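Local coordinates for protein 2-oxoadipate dioxygenase/decarboxylase (Pseudomonas putida, PDB 6W1G) that catalyses the iron(II)-dependent decarboxylation and hydroxylation of 2-oxoadipate to D-2-hydroxyglutarate, a step of D-lysine catabolism, at residues Val96-Leu101 with Pro107-Ala112; Arg127-Leu132 with Glu397-Val402; Gln148-Lys153 with Asp215-Lys220; Pro261-Gln266 with Gln308-Leu313; Ala428-Ala431 with Leu435-Gln438. All blocks are in the same frame, centred on the assembly; numbering follows the deposited sequence.

Interaction 1: residues Val96-Leu101 with Pro107-Ala112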
# COMPACT_ATOMS: atom_id res chain seq x y z
N VAL A 96 -5.81 -2.99 7.90
CA VAL A 96 -4.67 -2.57 8.70
C VAL A 96 -4.56 -1.06 8.60
O VAL A 96 -4.51 -0.51 7.50
CB VAL A 96 -3.36 -3.24 8.23
CG1 VAL A 96 -2.21 -2.77 9.09
CG2 VAL A 96 -3.51 -4.74 8.23
N GLY A 97 -4.46 -0.40 9.75
CA GLY A 97 -4.24 1.02 9.80
C GLY A 97 -5.48 1.85 9.58
O GLY A 97 -6.53 1.37 9.16
N TYR A 98 -5.36 3.14 9.87
CA TYR A 98 -6.45 4.08 9.71
C TYR A 98 -5.87 5.43 9.32
O TYR A 98 -4.93 5.93 9.94
CB TYR A 98 -7.25 4.21 11.03
CG TYR A 98 -8.31 5.27 10.94
CD1 TYR A 98 -9.40 5.14 10.08
CD2 TYR A 98 -8.22 6.44 11.67
CE1 TYR A 98 -10.35 6.11 9.94
CE2 TYR A 98 -9.18 7.42 11.56
CZ TYR A 98 -10.25 7.25 10.71
OH TYR A 98 -11.19 8.27 10.64
N TYR A 99 -6.41 6.00 8.24
CA TYR A 99 -5.90 7.21 7.62
C TYR A 99 -7.07 8.16 7.47
O TYR A 99 -7.99 7.89 6.69
CB TYR A 99 -5.31 6.93 6.25
CG TYR A 99 -4.24 5.85 6.25
CD1 TYR A 99 -4.61 4.50 6.22
CD2 TYR A 99 -2.89 6.15 6.28
CE1 TYR A 99 -3.66 3.50 6.23
CE2 TYR A 99 -1.95 5.16 6.30
CZ TYR A 99 -2.32 3.85 6.27
OH TYR A 99 -1.33 2.88 6.30
N ASP A 100 -7.08 9.25 8.22
CA ASP A 100 -8.20 10.19 8.20
C ASP A 100 -7.79 11.46 7.50
O ASP A 100 -6.96 12.22 8.00
CB ASP A 100 -8.60 10.46 9.64
CG ASP A 100 -9.81 11.34 9.75
OD1 ASP A 100 -10.51 11.49 8.73
OD2 ASP A 100 -10.04 11.86 10.85
N LEU A 101 -8.36 11.68 6.33
CA LEU A 101 -8.08 12.90 5.59
C LEU A 101 -9.03 14.04 5.88
O LEU A 101 -8.89 15.11 5.28
CB LEU A 101 -8.06 12.62 4.09
CG LEU A 101 -6.78 11.99 3.56
CD1 LEU A 101 -7.03 11.34 2.22
CD2 LEU A 101 -5.68 13.05 3.45
N PRO A 107 -12.86 14.65 1.95
CA PRO A 107 -13.93 14.00 2.73
C PRO A 107 -13.90 12.46 2.66
O PRO A 107 -14.89 11.81 2.30
CB PRO A 107 -15.19 14.58 2.08
CG PRO A 107 -14.81 14.76 0.65
CD PRO A 107 -13.37 15.25 0.71
N VAL A 108 -12.76 11.88 3.05
CA VAL A 108 -12.62 10.44 3.12
C VAL A 108 -11.84 10.04 4.37
O VAL A 108 -11.07 10.81 4.94
CB VAL A 108 -11.90 9.80 1.89
CG1 VAL A 108 -12.66 10.03 0.57
CG2 VAL A 108 -10.46 10.29 1.78
N HIS A 109 -12.03 8.77 4.77
CA HIS A 109 -11.12 8.10 5.70
C HIS A 109 -10.96 6.67 5.22
O HIS A 109 -11.84 6.15 4.52
CB HIS A 109 -11.50 8.24 7.18
CG HIS A 109 -12.89 7.90 7.54
ND1 HIS A 109 -13.27 7.91 8.87
CD2 HIS A 109 -14.00 7.59 6.83
CE1 HIS A 109 -14.56 7.65 8.95
NE2 HIS A 109 -15.03 7.45 7.73
N SER A 110 -9.84 6.03 5.59
CA SER A 110 -9.39 4.87 4.85
C SER A 110 -8.65 3.88 5.73
O SER A 110 -8.15 4.19 6.82
CB SER A 110 -8.41 5.31 3.75
OG SER A 110 -8.91 6.42 3.06
N THR A 111 -8.56 2.65 5.19
CA THR A 111 -7.70 1.60 5.73
C THR A 111 -7.05 0.91 4.55
O THR A 111 -7.39 1.18 3.40
CB THR A 111 -8.51 0.59 6.56
OG1 THR A 111 -7.63 -0.30 7.26
CG2 THR A 111 -9.43 -0.24 5.74
N ALA A 112 -6.10 0.02 4.80
CA ALA A 112 -5.56 -0.81 3.73
C ALA A 112 -5.80 -2.28 4.07
O ALA A 112 -5.46 -2.74 5.15
CB ALA A 112 -4.09 -0.58 3.49
O HOH W 1 -7.71 8.61 3.86
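Val96 and Ala112 face each other as an antiparallel hydrogen-bonded pair: Val96 N donates to Ala112 O at 2.8 Å, and Ala112 N returns the bond to Val96 O. The pattern resumes at Tyr99 and Ser110, where Tyr99 N reaches Ser110 O and Ser110 N reaches Tyr99 O. Between them the register slips by one residue, a beta bulge at Gly97 and Tyr98, and the side chain of Thr111 makes up for it: its OG1 donates to Gly97 O at 2.8 Å. Further along, Leu101 N is taken by Val108 O at 3.2 Å. Tyr99 O has a second donor, a water that gives it a proton at 2.9 Å and also lies 2.6 Å from Ser110 OG; that hydroxyl is further bonded to Ser131 OG. Tyr98 carries the main side-chain bond. With CG opposite the backbone N (chi1 174°), its ring runs across to His109, and OH meets ND1 of that residue in the imidazole plane at 2.8 Å, either atom possibly the donor. The two rings touch rim to rim, planes 68° apart, while Phe429 packs against both. A phenylalanine in place of Tyr98 would probably leave His109 ND1 without its hydroxyl mate and the imidazole freer to turn. On the other face of the sheet, Tyr99 OH is bonded to Phe399 N and its ring lies close to Val402, which binds 2-oxoadipate. This bulged hairpin supplies the second and third strands of a beta-alpha-beta-beta-beta module, the unit of the glyoxalase (vicinal oxygen chelate) fold.

Interaction 2: residues Arg127-Leu132 with Glu397-Val402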
# COMPACT_ATOMS: atom_id res chain seq x y z
N ARG A 127 -1.93 -5.19 -1.64
CA ARG A 127 -2.76 -4.42 -0.69
C ARG A 127 -3.75 -3.59 -1.49
O ARG A 127 -3.46 -3.21 -2.61
CB ARG A 127 -2.03 -3.39 0.19
CG ARG A 127 -0.69 -3.73 0.70
CD ARG A 127 0.38 -3.07 -0.14
NE ARG A 127 1.64 -3.42 0.38
CZ ARG A 127 2.74 -3.63 -0.36
NH1 ARG A 127 3.86 -3.99 0.18
NH2 ARG A 127 2.71 -3.45 -1.68
N VAL A 128 -4.90 -3.31 -0.87
CA VAL A 128 -5.87 -2.41 -1.46
C VAL A 128 -6.18 -1.32 -0.45
O VAL A 128 -6.84 -1.58 0.58
CB VAL A 128 -7.13 -3.06 -1.99
CG1 VAL A 128 -8.07 -1.97 -2.56
CG2 VAL A 128 -6.78 -4.07 -3.05
N PHE A 129 -5.70 -0.10 -0.73
CA PHE A 129 -6.02 1.08 0.07
C PHE A 129 -7.44 1.49 -0.26
O PHE A 129 -7.77 1.72 -1.43
CB PHE A 129 -5.05 2.20 -0.31
CG PHE A 129 -5.12 3.40 0.58
CD1 PHE A 129 -5.94 4.48 0.30
CD2 PHE A 129 -4.37 3.45 1.74
CE1 PHE A 129 -5.97 5.57 1.14
CE2 PHE A 129 -4.41 4.56 2.58
CZ PHE A 129 -5.21 5.60 2.28
N THR A 130 -8.32 1.47 0.74
CA THR A 130 -9.75 1.58 0.56
C THR A 130 -10.26 2.77 1.35
O THR A 130 -10.18 2.80 2.59
CB THR A 130 -10.43 0.31 1.02
OG1 THR A 130 -9.90 -0.80 0.29
CG2 THR A 130 -11.93 0.35 0.81
N SER A 131 -10.83 3.75 0.64
CA SER A 131 -11.38 4.94 1.27
C SER A 131 -12.88 4.88 1.30
O SER A 131 -13.51 4.41 0.35
CB SER A 131 -10.94 6.18 0.49
OG SER A 131 -9.53 6.32 0.43
N LEU A 132 -13.44 5.38 2.39
CA LEU A 132 -14.87 5.56 2.51
C LEU A 132 -15.18 7.05 2.49
O LEU A 132 -14.67 7.82 3.30
CB LEU A 132 -15.34 4.93 3.82
CG LEU A 132 -16.79 5.22 4.16
CD1 LEU A 132 -17.80 4.69 3.15
CD2 LEU A 132 -17.11 4.66 5.55
N GLU A 397 4.79 -2.22 4.74
CA GLU A 397 3.67 -2.74 3.99
C GLU A 397 2.50 -1.79 3.90
O GLU A 397 1.52 -2.09 3.19
CB GLU A 397 3.14 -4.05 4.65
CG GLU A 397 4.19 -5.09 4.81
CD GLU A 397 4.64 -5.80 3.54
OE1 GLU A 397 4.14 -5.49 2.43
OE2 GLU A 397 5.56 -6.67 3.65
N ASP A 398 2.57 -0.65 4.59
CA ASP A 398 1.44 0.29 4.74
C ASP A 398 1.70 1.56 3.93
O ASP A 398 2.36 1.51 2.89
CB ASP A 398 1.17 0.44 6.22
CG ASP A 398 0.77 -0.89 6.82
OD1 ASP A 398 -0.31 -1.37 6.47
OD2 ASP A 398 1.58 -1.48 7.58
N PHE A 399 1.14 2.68 4.38
CA PHE A 399 1.10 3.89 3.57
C PHE A 399 1.58 5.07 4.40
O PHE A 399 1.71 4.98 5.64
CB PHE A 399 -0.30 4.06 3.01
CG PHE A 399 -0.65 2.93 2.08
CD1 PHE A 399 -0.29 3.00 0.77
CD2 PHE A 399 -1.21 1.76 2.53
CE1 PHE A 399 -0.50 1.97 -0.10
CE2 PHE A 399 -1.39 0.69 1.67
CZ PHE A 399 -1.10 0.81 0.35
N LEU A 400 1.90 6.17 3.72
CA LEU A 400 2.38 7.33 4.44
C LEU A 400 1.31 7.86 5.40
O LEU A 400 0.11 7.86 5.08
CB LEU A 400 2.86 8.41 3.48
CG LEU A 400 4.11 8.04 2.66
CD1 LEU A 400 4.41 9.13 1.62
CD2 LEU A 400 5.33 7.80 3.57
N PRO A 401 1.70 8.28 6.59
CA PRO A 401 0.70 8.82 7.51
C PRO A 401 0.16 10.15 7.05
O PRO A 401 0.82 10.89 6.33
CB PRO A 401 1.47 8.97 8.83
CG PRO A 401 2.89 9.07 8.44
CD PRO A 401 3.05 8.26 7.19
N VAL A 402 -1.07 10.44 7.48
CA VAL A 402 -1.63 11.76 7.29
C VAL A 402 -0.94 12.72 8.25
O VAL A 402 -0.73 12.40 9.43
CB VAL A 402 -3.15 11.74 7.56
CG1 VAL A 402 -3.77 13.11 7.27
CG2 VAL A 402 -3.87 10.66 6.75
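Arg127 and Glu397 form a salt bridge, NH1 to OE1 at 2.7 Å, their side chains crossing at about a right angle. NH1 meets OE1 nearly head-on along its C-O bond, though OE1 sits 24° out of the guanidinium plane. A bend about the CB-CG bond of the arginine (chi2 100°) turns the guanidinium toward Glu397. Each charge has another mate: Glu68 shares NH1 of Arg127, and Arg64 takes OE2 of Glu397, which makes a small network of alternating charge in a buried setting.

The backbone adds a weak hydrogen bond from Arg127 NE to Glu397 O, 3.1 Å long, so one arginine holds both the carboxylate and the main chain of that residue.

The aromatic part is a T-shaped pair. Phe129 turns an edge toward the face of Phe399, ring centroids 5.1 Å apart and planes at 65°, with CD2 of Phe129 placed 3.7 Å from CD2 of Phe399, toward the rim. The far end of the Phe399 ring, CZ, comes against CD of Arg127, 4.2 Å away.

Phe399 also pairs edge-to-face with His70 and takes a cation-pi contact from Arg298. Its side chain lies about 5 Å from the nickel ion bound by His70, His226 and Glu294, so strand 127-133 meets the loop at Glu397 and Phe399 beside the metal site of this glyoxalase-clan enzyme, and the same loop goes on to Val402, which binds 2-oxoadipate.

Interaction 3: residues Gln148-Lys153 with Asp215-Lys220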
# COMPACT_ATOMS: atom_id res chain seq x y z
N GLN A 148 -26.52 10.67 -1.29
CA GLN A 148 -27.02 9.55 -0.51
C GLN A 148 -27.99 8.70 -1.31
O GLN A 148 -27.93 7.47 -1.27
CB GLN A 148 -27.68 10.04 0.78
CG GLN A 148 -26.69 10.39 1.85
CD GLN A 148 -27.37 10.71 3.17
OE1 GLN A 148 -27.51 9.85 4.03
NE2 GLN A 148 -27.78 11.97 3.32
N SER A 149 -28.89 9.35 -2.07
CA SER A 149 -29.87 8.55 -2.80
C SER A 149 -29.22 7.73 -3.90
O SER A 149 -29.53 6.55 -4.07
CB SER A 149 -31.02 9.40 -3.33
OG SER A 149 -30.55 10.58 -3.96
N ILE A 150 -28.26 8.32 -4.63
CA ILE A 150 -27.61 7.59 -5.71
C ILE A 150 -26.85 6.40 -5.14
O ILE A 150 -26.93 5.28 -5.66
CB ILE A 150 -26.69 8.52 -6.52
CG1 ILE A 150 -27.55 9.51 -7.30
CG2 ILE A 150 -25.81 7.72 -7.43
CD1 ILE A 150 -26.82 10.77 -7.70
N LEU A 151 -26.10 6.64 -4.07
CA LEU A 151 -25.28 5.58 -3.49
C LEU A 151 -26.14 4.51 -2.85
O LEU A 151 -25.79 3.33 -2.87
CB LEU A 151 -24.34 6.18 -2.44
CG LEU A 151 -23.21 7.04 -3.00
CD1 LEU A 151 -22.48 7.69 -1.86
CD2 LEU A 151 -22.29 6.18 -3.83
N ALA A 152 -27.28 4.92 -2.29
CA ALA A 152 -28.08 3.98 -1.51
C ALA A 152 -28.53 2.81 -2.36
O ALA A 152 -28.56 1.66 -1.90
CB ALA A 152 -29.29 4.71 -0.93
N LYS A 153 -28.90 3.08 -3.62
CA LYS A 153 -29.51 2.06 -4.45
C LYS A 153 -28.57 1.32 -5.38
O LYS A 153 -29.00 0.35 -6.01
CB LYS A 153 -30.60 2.69 -5.31
CG LYS A 153 -30.08 3.70 -6.34
CD LYS A 153 -31.25 4.56 -6.84
CE LYS A 153 -30.80 5.72 -7.72
NZ LYS A 153 -31.80 6.82 -7.70
N ASP A 215 -16.24 11.40 -8.39
CA ASP A 215 -15.60 10.14 -8.73
C ASP A 215 -16.30 8.95 -8.09
O ASP A 215 -16.39 7.88 -8.70
CB ASP A 215 -14.11 10.19 -8.37
CG ASP A 215 -13.37 8.92 -8.77
OD1 ASP A 215 -13.23 8.68 -9.99
OD2 ASP A 215 -12.96 8.16 -7.87
N VAL A 216 -16.80 9.12 -6.86
CA VAL A 216 -17.50 8.05 -6.15
C VAL A 216 -18.96 7.98 -6.59
O VAL A 216 -19.47 6.93 -6.98
CB VAL A 216 -17.38 8.26 -4.63
CG1 VAL A 216 -18.23 7.24 -3.86
CG2 VAL A 216 -15.92 8.14 -4.20
N VAL A 217 -19.67 9.10 -6.52
CA VAL A 217 -21.11 9.05 -6.67
C VAL A 217 -21.53 8.86 -8.12
O VAL A 217 -22.54 8.21 -8.41
CB VAL A 217 -21.73 10.33 -6.09
CG1 VAL A 217 -23.22 10.36 -6.33
CG2 VAL A 217 -21.44 10.45 -4.62
N ALA A 218 -20.77 9.42 -9.06
CA ALA A 218 -21.24 9.46 -10.43
C ALA A 218 -21.05 8.16 -11.21
O ALA A 218 -21.58 8.04 -12.31
CB ALA A 218 -20.55 10.58 -11.22
N PHE A 219 -20.30 7.20 -10.69
CA PHE A 219 -19.96 5.99 -11.43
C PHE A 219 -20.62 4.77 -10.80
O PHE A 219 -21.08 4.80 -9.64
CB PHE A 219 -18.44 5.82 -11.51
CG PHE A 219 -17.76 6.92 -12.29
CD1 PHE A 219 -17.41 8.09 -11.67
CD2 PHE A 219 -17.54 6.80 -13.65
CE1 PHE A 219 -16.81 9.12 -12.39
CE2 PHE A 219 -16.95 7.83 -14.37
CZ PHE A 219 -16.58 8.97 -13.74
N LYS A 220 -20.65 3.71 -11.58
CA LYS A 220 -21.40 2.53 -11.18
C LYS A 220 -20.76 1.82 -9.99
O LYS A 220 -21.47 1.14 -9.23
CB LYS A 220 -21.50 1.56 -12.35
CG LYS A 220 -22.27 2.12 -13.55
CD LYS A 220 -22.53 1.04 -14.60
CE LYS A 220 -22.88 1.64 -15.95
NZ LYS A 220 -22.85 0.61 -17.03
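Ile150 meets a flat group in the peptide carbonyl of Val217, its CG2 lying 3.4 Å from the carbonyl O; this O also takes a weak hydrogen bond from Thr197 OG1. No aromatic ring takes part across these segments. The ring of Phe219 is engaged elsewhere, edge-to-face with His223 and against Trp192.

The rest is aliphatic packing, with Val217 set between two neighbours on helix 141-153. Its CG1, opposite the backbone N (chi1 175°), goes to Ile150: it is 3.9 Å from CG2 of that residue, and equally far from its CB and CD1, so the isoleucine wraps round one methyl with three carbons. The other branch, CG2 of Val217, is given to Leu151, whose CD1 touches it at 4.0 Å. Leu151 then splits its own fork, its CD2 passing on to Val216 CG1 at 4.2 Å. All three pairs of side chains cross at about a right angle. The backbones come close too, 6.3 Å between CA of Leu151 and CA of Val217.

Thr197 and Val198 lie against Ile150 beyond this seam, and Leu206 of helix 200-209 backs Val217. At the start of the second segment Asp215 makes a salt bridge to Arg74, which binds 2-oxoadipate and is thought to be important for specificity, and the side chain of Val216 lies about 4 Å from that of the same arginine. The arrangement is apolar helix-helix packing, joining helix 141-153 to helix 211-217 next to the substrate-binding arginine.

Interaction 4: residues Pro261-Gln266 with Gln308-Leu313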
# COMPACT_ATOMS: atom_id res chain seq x y z
N PRO A 261 16.43 3.24 3.01
CA PRO A 261 15.13 3.91 2.95
C PRO A 261 14.25 3.54 4.13
O PRO A 261 14.32 2.44 4.68
CB PRO A 261 14.56 3.45 1.60
CG PRO A 261 15.86 3.28 0.77
CD PRO A 261 16.75 2.55 1.75
N ILE A 262 13.34 4.46 4.44
CA ILE A 262 12.36 4.31 5.50
C ILE A 262 10.96 4.59 4.95
O ILE A 262 10.79 5.42 4.04
CB ILE A 262 12.67 5.20 6.73
CG1 ILE A 262 12.74 6.68 6.34
CG2 ILE A 262 13.96 4.72 7.38
CD1 ILE A 262 13.09 7.58 7.52
N LEU A 263 9.96 3.92 5.52
CA LEU A 263 8.57 4.06 5.07
C LEU A 263 8.50 3.81 3.57
O LEU A 263 8.88 2.73 3.11
CB LEU A 263 7.95 5.37 5.52
CG LEU A 263 7.91 5.55 7.04
CD1 LEU A 263 7.18 6.85 7.40
CD2 LEU A 263 7.26 4.39 7.75
N LEU A 264 7.98 4.76 2.77
CA LEU A 264 7.97 4.61 1.33
C LEU A 264 8.17 6.00 0.72
O LEU A 264 7.98 7.01 1.39
CB LEU A 264 6.72 3.91 0.82
CG LEU A 264 5.40 4.63 0.99
CD1 LEU A 264 5.16 5.70 -0.07
CD2 LEU A 264 4.26 3.63 0.93
N ARG A 265 8.49 6.01 -0.57
CA ARG A 265 8.50 7.21 -1.38
C ARG A 265 7.56 6.99 -2.54
O ARG A 265 7.43 5.87 -3.03
CB ARG A 265 9.88 7.48 -1.92
CG ARG A 265 10.94 7.63 -0.84
CD ARG A 265 12.32 8.00 -1.40
NE ARG A 265 12.33 9.42 -1.73
CZ ARG A 265 13.10 10.00 -2.64
NH1 ARG A 265 13.94 9.28 -3.36
NH2 ARG A 265 13.03 11.32 -2.83
N GLN A 266 6.85 8.05 -2.96
CA GLN A 266 5.88 7.90 -4.04
C GLN A 266 5.74 9.18 -4.85
O GLN A 266 5.96 10.30 -4.34
CB GLN A 266 4.50 7.52 -3.51
CG GLN A 266 3.89 8.57 -2.61
CD GLN A 266 2.58 8.17 -1.90
OE1 GLN A 266 2.36 7.01 -1.48
NE2 GLN A 266 1.71 9.16 -1.75
N GLN A 308 7.95 8.96 15.25
CA GLN A 308 8.02 10.28 15.87
C GLN A 308 9.13 11.13 15.27
O GLN A 308 8.93 12.32 14.99
CB GLN A 308 8.24 10.07 17.36
CG GLN A 308 7.02 9.49 18.07
CD GLN A 308 7.27 9.05 19.50
OE1 GLN A 308 8.29 9.38 20.11
NE2 GLN A 308 6.33 8.29 20.05
N LEU A 309 10.29 10.53 15.03
CA LEU A 309 11.40 11.26 14.42
C LEU A 309 11.07 11.66 12.98
O LEU A 309 11.27 12.81 12.58
CB LEU A 309 12.67 10.41 14.53
CG LEU A 309 13.91 11.07 13.96
CD1 LEU A 309 14.25 12.43 14.64
CD2 LEU A 309 15.09 10.11 14.07
N TYR A 310 10.51 10.72 12.20
CA TYR A 310 10.08 11.02 10.85
C TYR A 310 9.13 12.21 10.83
O TYR A 310 9.27 13.15 10.02
CB TYR A 310 9.38 9.74 10.29
CG TYR A 310 8.86 9.96 8.89
CD1 TYR A 310 9.67 9.74 7.80
CD2 TYR A 310 7.56 10.41 8.67
CE1 TYR A 310 9.23 9.98 6.53
CE2 TYR A 310 7.11 10.66 7.37
CZ TYR A 310 7.96 10.45 6.31
OH TYR A 310 7.53 10.67 5.02
N ASP A 311 8.09 12.14 11.65
CA ASP A 311 7.07 13.19 11.63
C ASP A 311 7.70 14.54 11.98
O ASP A 311 7.36 15.57 11.39
CB ASP A 311 5.94 12.83 12.59
CG ASP A 311 5.15 11.56 12.19
OD1 ASP A 311 5.35 11.03 11.07
OD2 ASP A 311 4.34 11.09 13.02
N LYS A 312 8.64 14.54 12.94
CA LYS A 312 9.25 15.78 13.38
C LYS A 312 10.06 16.43 12.26
O LYS A 312 9.99 17.63 12.04
CB LYS A 312 10.17 15.52 14.57
CG LYS A 312 10.86 16.73 15.17
CD LYS A 312 11.70 16.29 16.35
CE LYS A 312 13.09 15.89 15.89
NZ LYS A 312 14.11 16.71 16.61
N LEU A 313 10.85 15.62 11.56
CA LEU A 313 11.70 16.16 10.51
C LEU A 313 10.88 16.57 9.29
O LEU A 313 11.22 17.55 8.61
CB LEU A 313 12.77 15.14 10.15
CG LEU A 313 13.63 14.71 11.34
CD1 LEU A 313 14.62 13.65 10.94
CD2 LEU A 313 14.37 15.89 12.02
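Leu263 sets its CD1 methyl squarely on one face of the Tyr310 ring, 3.6 Å from the centroid and only 1° off the ring normal. That is a centred CH-pi contact, with all six ring carbons almost equally far from the methyl. Ile262 comes in from a different direction: its CD1 lies at the rim, near the ring plane, 4.1 Å from CD1 of Tyr310. The two aliphatic residues therefore hold a face and an edge of the same ring. Tyr310 reaches them because its CG points opposite the backbone N (chi1 178°), carrying the ring away from helix 304-321. Leu263 has positive phi, a turn in the backbone just before strand 264-275 begins. An alanine here in place of Tyr310 would take away the ring and is likely to open a gap beside Leu263 and Ile262, with their CD1 methyls left without that neighbour.

Phe341 of helix 330-341 also packs against the tyrosine ring, and Leu400 touches its hydroxyl end. The contact is apolar packing of helix 304-321 on the loop that leads into strand 264-275, part of the two-stranded antiparallel sheet whose other strand, 288-298, carries the metal ligand Glu294.

Interaction 5: residues Ala428-Ala431 with Leu435-Gln438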
# COMPACT_ATOMS: atom_id res chain seq x y z
N ALA A 428 -16.11 5.69 14.15
CA ALA A 428 -17.10 5.69 13.09
C ALA A 428 -16.65 4.81 11.93
O ALA A 428 -17.46 4.08 11.36
CB ALA A 428 -17.36 7.11 12.58
N PHE A 429 -15.37 4.88 11.57
CA PHE A 429 -14.87 4.05 10.49
C PHE A 429 -15.03 2.58 10.85
O PHE A 429 -15.46 1.77 10.02
CB PHE A 429 -13.40 4.37 10.23
CG PHE A 429 -12.86 3.66 9.01
CD1 PHE A 429 -13.04 4.18 7.74
CD2 PHE A 429 -12.19 2.46 9.14
CE1 PHE A 429 -12.57 3.53 6.60
CE2 PHE A 429 -11.72 1.79 8.01
CZ PHE A 429 -11.89 2.34 6.75
N GLU A 430 -14.65 2.20 12.07
CA GLU A 430 -14.71 0.80 12.48
C GLU A 430 -16.15 0.29 12.59
O GLU A 430 -16.42 -0.88 12.28
CB GLU A 430 -13.90 0.57 13.76
CG GLU A 430 -12.42 0.79 13.51
CD GLU A 430 -11.55 0.61 14.75
OE1 GLU A 430 -12.03 0.84 15.87
OE2 GLU A 430 -10.38 0.23 14.57
N ALA A 431 -17.08 1.15 12.98
CA ALA A 431 -18.47 0.75 13.00
C ALA A 431 -18.96 0.44 11.60
O ALA A 431 -19.69 -0.54 11.38
CB ALA A 431 -19.30 1.85 13.66
N LEU A 435 -15.44 -4.26 11.86
CA LEU A 435 -14.42 -4.77 12.77
C LEU A 435 -13.41 -3.66 13.02
O LEU A 435 -13.46 -2.59 12.43
CB LEU A 435 -13.82 -6.07 12.27
CG LEU A 435 -13.05 -5.95 10.99
CD1 LEU A 435 -11.95 -7.01 10.98
CD2 LEU A 435 -13.99 -6.16 9.87
N GLN A 436 -12.48 -3.94 13.95
CA GLN A 436 -11.42 -2.98 14.24
C GLN A 436 -10.27 -3.15 13.26
O GLN A 436 -10.01 -4.26 12.78
CB GLN A 436 -10.91 -3.18 15.67
CG GLN A 436 -11.93 -2.68 16.67
CD GLN A 436 -11.33 -2.43 18.03
OE1 GLN A 436 -11.33 -1.30 18.51
NE2 GLN A 436 -10.82 -3.48 18.65
N VAL A 437 -9.63 -2.03 12.89
CA VAL A 437 -8.44 -2.12 12.05
C VAL A 437 -7.29 -2.67 12.89
O VAL A 437 -7.25 -2.48 14.13
CB VAL A 437 -8.07 -0.78 11.38
CG1 VAL A 437 -9.30 -0.25 10.63
CG2 VAL A 437 -7.54 0.24 12.35
N GLN A 438 -6.41 -3.41 12.26
CA GLN A 438 -5.24 -3.94 12.93
C GLN A 438 -4.19 -2.85 13.08
O GLN A 438 -4.08 -1.94 12.26
CB GLN A 438 -4.64 -5.08 12.11
CG GLN A 438 -5.34 -6.39 12.13
CD GLN A 438 -4.56 -7.30 13.02
OE1 GLN A 438 -4.24 -6.95 14.15
NE2 GLN A 438 -4.19 -8.47 12.50
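Glu430 reaches straight out from its helix toward the returning chain and ends on the backbone of Val437. Its CG stands opposite the carbonyl carbon (chi1 -66°) and the chain beyond is fully extended, which brings the carboxylate to the level of that peptide. Val437 N donates to Glu430 OE2 at 2.9 Å in a fairly straight bond, but it approaches from above the carboxylate, 38° out of the plane. The same oxygen is also close to CG2 of Val437, 3.6 Å away, so the valine flanks the bond with a methyl. Nearer the helix, CB of Glu430 rests 3.5 Å from the carbonyl O of Leu435.

This is a tight chain reversal after helix 424-433: the chain doubles back as the helix ends, and the carboxylate ties the outgoing loop back to the helix before helix 440-458 starts. Gln438, next along, joins its backbone to Gly97 and Pro95, which attaches the loop to the edge strand 94-100 of the main sheet.

Gln436 crosses the glutamate obliquely, amide and carboxylate planes 62° apart. Its CG packs 3.6 Å from Glu430 OE1. The two OE1 atoms are both acceptors, and the approach between them is not a bond.

Phe429 and Val437 meet at about a right angle on the inner side: CG1 of the valine comes to the edge of the ring, 4.1 Å from CE2. Beyond it, both Phe429 and Val437 touch Thr111 on strand 108-114.

From the N terminus, interaction 1 comes first, closing a short hairpin between strands 94-100 and 108-114. Interaction 2 opens on the next strand of the same sheet, at 127-132, and closes only at 397-402, some 265 residues later. Interactions 3 and 4 are nested within that long loop, in series with each other and with no touch between them: one pairs helices about 22 Å, centre to centre, from interaction 2, while the other joins a hairpin start to helix 304-321 and touches interaction 2 through Leu400. Interaction 5 follows as a local turn and returns to the hairpin, touching both interactions 1 and 2. No two of the loops cross.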